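Local coordinates for protein probable tRNA pseudouridine synthase D (Methanosarcina mazei, PDB 1Z2Z) that probably converts uridine-13 of transfer RNA to pseudouridine, as a member of the TruD family of pseudouridine synthases, at residues A[17-22]-A[429-434]. Numbering follows the deposited sequence.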
loop_
_atom_site.group_PDB
_atom_site.type_symbol
_atom_site.label_atom_id
_atom_site.label_comp_id
_atom_site.label_asym_id
_atom_site.label_seq_id
_atom_site.Cartn_x
_atom_site.Cartn_y
_atom_site.Cartn_z
ATOM N N THR A 17 3.679 -6.960 17.431
ATOM C CA THR A 17 3.505 -8.210 18.157
ATOM C C THR A 17 4.877 -8.815 18.465
ATOM O O THR A 17 5.800 -8.711 17.657
ATOM C CB THR A 17 2.706 -9.217 17.320
ATOM O OG1 THR A 17 3.451 -9.535 16.139
ATOM C CG2 THR A 17 1.353 -8.639 16.924
ATOM N N ASP A 18 5.009 -9.446 19.628
ATOM C CA ASP A 18 6.279 -10.066 20.019
ATOM C C ASP A 18 6.273 -11.578 19.756
ATOM O O ASP A 18 7.145 -12.304 20.236
ATOM C CB ASP A 18 6.544 -9.819 21.501
ATOM C CG ASP A 18 5.430 -10.343 22.373
ATOM O OD1 ASP A 18 4.728 -9.517 23.004
ATOM O OD2 ASP A 18 5.247 -11.582 22.411
ATOM N N THR A 19 5.278 -12.046 19.008
ATOM C CA THR A 19 5.174 -13.460 18.680
ATOM C C THR A 19 6.251 -13.833 17.679
ATOM O O THR A 19 6.847 -12.968 17.032
ATOM C CB THR A 19 3.815 -13.798 18.062
ATOM O OG1 THR A 19 3.484 -12.813 17.068
ATOM C CG2 THR A 19 2.745 -13.837 19.131
ATOM N N THR A 20 6.490 -15.131 17.541
ATOM C CA THR A 20 7.512 -15.611 16.629
ATOM C C THR A 20 7.007 -15.647 15.196
ATOM O O THR A 20 5.827 -15.889 14.945
ATOM C CB THR A 20 8.031 -17.007 17.068
ATOM O OG1 THR A 20 8.966 -17.503 16.107
ATOM C CG2 THR A 20 6.885 -17.971 17.211
ATOM N N GLY A 21 7.925 -15.380 14.273
ATOM C CA GLY A 21 7.605 -15.368 12.862
ATOM C C GLY A 21 7.139 -16.715 12.370
ATOM O O GLY A 21 7.928 -17.650 12.227
ATOM N N LEU A 22 5.841 -16.796 12.115
ATOM C CA LEU A 22 5.193 -18.001 11.634
ATOM C C LEU A 22 5.916 -18.553 10.413
ATOM O O LEU A 22 5.918 -19.759 10.178
ATOM C CB LEU A 22 3.746 -17.667 11.296
ATOM C CG LEU A 22 2.739 -18.799 11.194
ATOM C CD1 LEU A 22 1.349 -18.223 11.421
ATOM C CD2 LEU A 22 2.849 -19.478 9.836
ATOM N N TYR A 429 1.889 -11.629 11.152
ATOM C CA TYR A 429 1.675 -13.066 11.301
ATOM C C TYR A 429 2.819 -13.911 10.787
ATOM O O TYR A 429 3.089 -14.979 11.332
ATOM C CB TYR A 429 0.416 -13.525 10.575
ATOM C CG TYR A 429 -0.837 -13.283 11.352
ATOM C CD1 TYR A 429 -1.447 -12.038 11.339
ATOM C CD2 TYR A 429 -1.412 -14.299 12.118
ATOM C CE1 TYR A 429 -2.599 -11.807 12.062
ATOM C CE2 TYR A 429 -2.571 -14.071 12.856
ATOM C CZ TYR A 429 -3.155 -12.821 12.818
ATOM O OH TYR A 429 -4.291 -12.560 13.537
HETATM N N MSE A 430 3.485 -13.454 9.735
HETATM C CA MSE A 430 4.578 -14.225 9.170
HETATM C C MSE A 430 5.933 -13.690 9.541
HETATM O O MSE A 430 6.905 -14.441 9.597
HETATM C CB MSE A 430 4.484 -14.263 7.649
HETATM C CG MSE A 430 3.354 -15.098 7.104
HETATM SE SE MSE A 430 3.131 -14.726 5.220
HETATM C CE MSE A 430 4.380 -16.029 4.509
ATOM N N LYS A 431 6.002 -12.388 9.779
ATOM C CA LYS A 431 7.265 -11.738 10.126
ATOM C C LYS A 431 8.406 -12.307 9.290
ATOM O O LYS A 431 9.354 -12.862 9.833
ATOM C CB LYS A 431 7.580 -11.918 11.620
ATOM C CG LYS A 431 6.554 -11.292 12.568
ATOM C CD LYS A 431 7.052 -11.254 14.004
ATOM C CE LYS A 431 6.000 -10.715 14.956
ATOM N NZ LYS A 431 4.825 -11.623 15.143
ATOM N N VAL A 432 8.309 -12.179 7.975
ATOM C CA VAL A 432 9.363 -12.675 7.095
ATOM C C VAL A 432 9.696 -11.642 6.044
ATOM O O VAL A 432 9.021 -10.622 5.937
ATOM C CB VAL A 432 8.953 -13.983 6.379
ATOM C CG1 VAL A 432 8.854 -15.129 7.385
ATOM C CG2 VAL A 432 7.629 -13.784 5.679
ATOM N N ASN A 433 10.734 -11.907 5.260
ATOM C CA ASN A 433 11.137 -10.976 4.216
ATOM C C ASN A 433 9.958 -10.719 3.276
ATOM O O ASN A 433 9.249 -11.645 2.875
ATOM C CB ASN A 433 12.335 -11.536 3.444
ATOM C CG ASN A 433 12.940 -10.525 2.481
ATOM O OD1 ASN A 433 12.332 -10.169 1.474
ATOM N ND2 ASN A 433 14.143 -10.058 2.790
ATOM N N PRO A 434 9.724 -9.443 2.930
ATOM C CA PRO A 434 8.629 -9.038 2.037
ATOM C C PRO A 434 8.712 -9.669 0.643
ATOM O O PRO A 434 7.721 -9.708 -0.090
ATOM C CB PRO A 434 8.759 -7.516 2.006
ATOM C CG PRO A 434 10.226 -7.300 2.206
ATOM C CD PRO A 434 10.539 -8.277 3.314
#
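Lys431 NZ is gripped by the loop 17-22 through two threonine hydroxyls and a carbonyl. Lys431 NZ donates to Thr19 OG1 at 2.6 Å. A second bond runs from Lys431 NZ to Thr17 OG1 at 2.7 Å, and that from Lys431 NZ to Thr19 O is weak at 3.1 Å. Glu428 O, in the last turn of helix 423-430, is a further acceptor, so the buried ammonium meets oxygens of both its own helix end and the loop. Lys431 leaves the helix with positive phi, its CB pointing at the loop, 3.7 Å from Gly21 CA. The lysine chain runs extended and bends only at its last torsion (chi4 69°), which turns NZ onto the pair of hydroxyls; the Thr19 side chain crosses it at about a right angle. The loop leads into strand 33-39 and helix 423-430 follows strand 408-417, both antiparallel partners of strand 130-142 in the mixed sheet. Helix 146-163 flanks the loop, and Thr156 bonds to Thr19 OG1. An alanine in place of Lys431 would probably cost Thr17, Thr19 and Glu428 O their shared charged donor, leaving Thr19 its Thr156 bond, and open a gap beside Thr19 O. The Leu22 side chain packs on Leu153 and Val139.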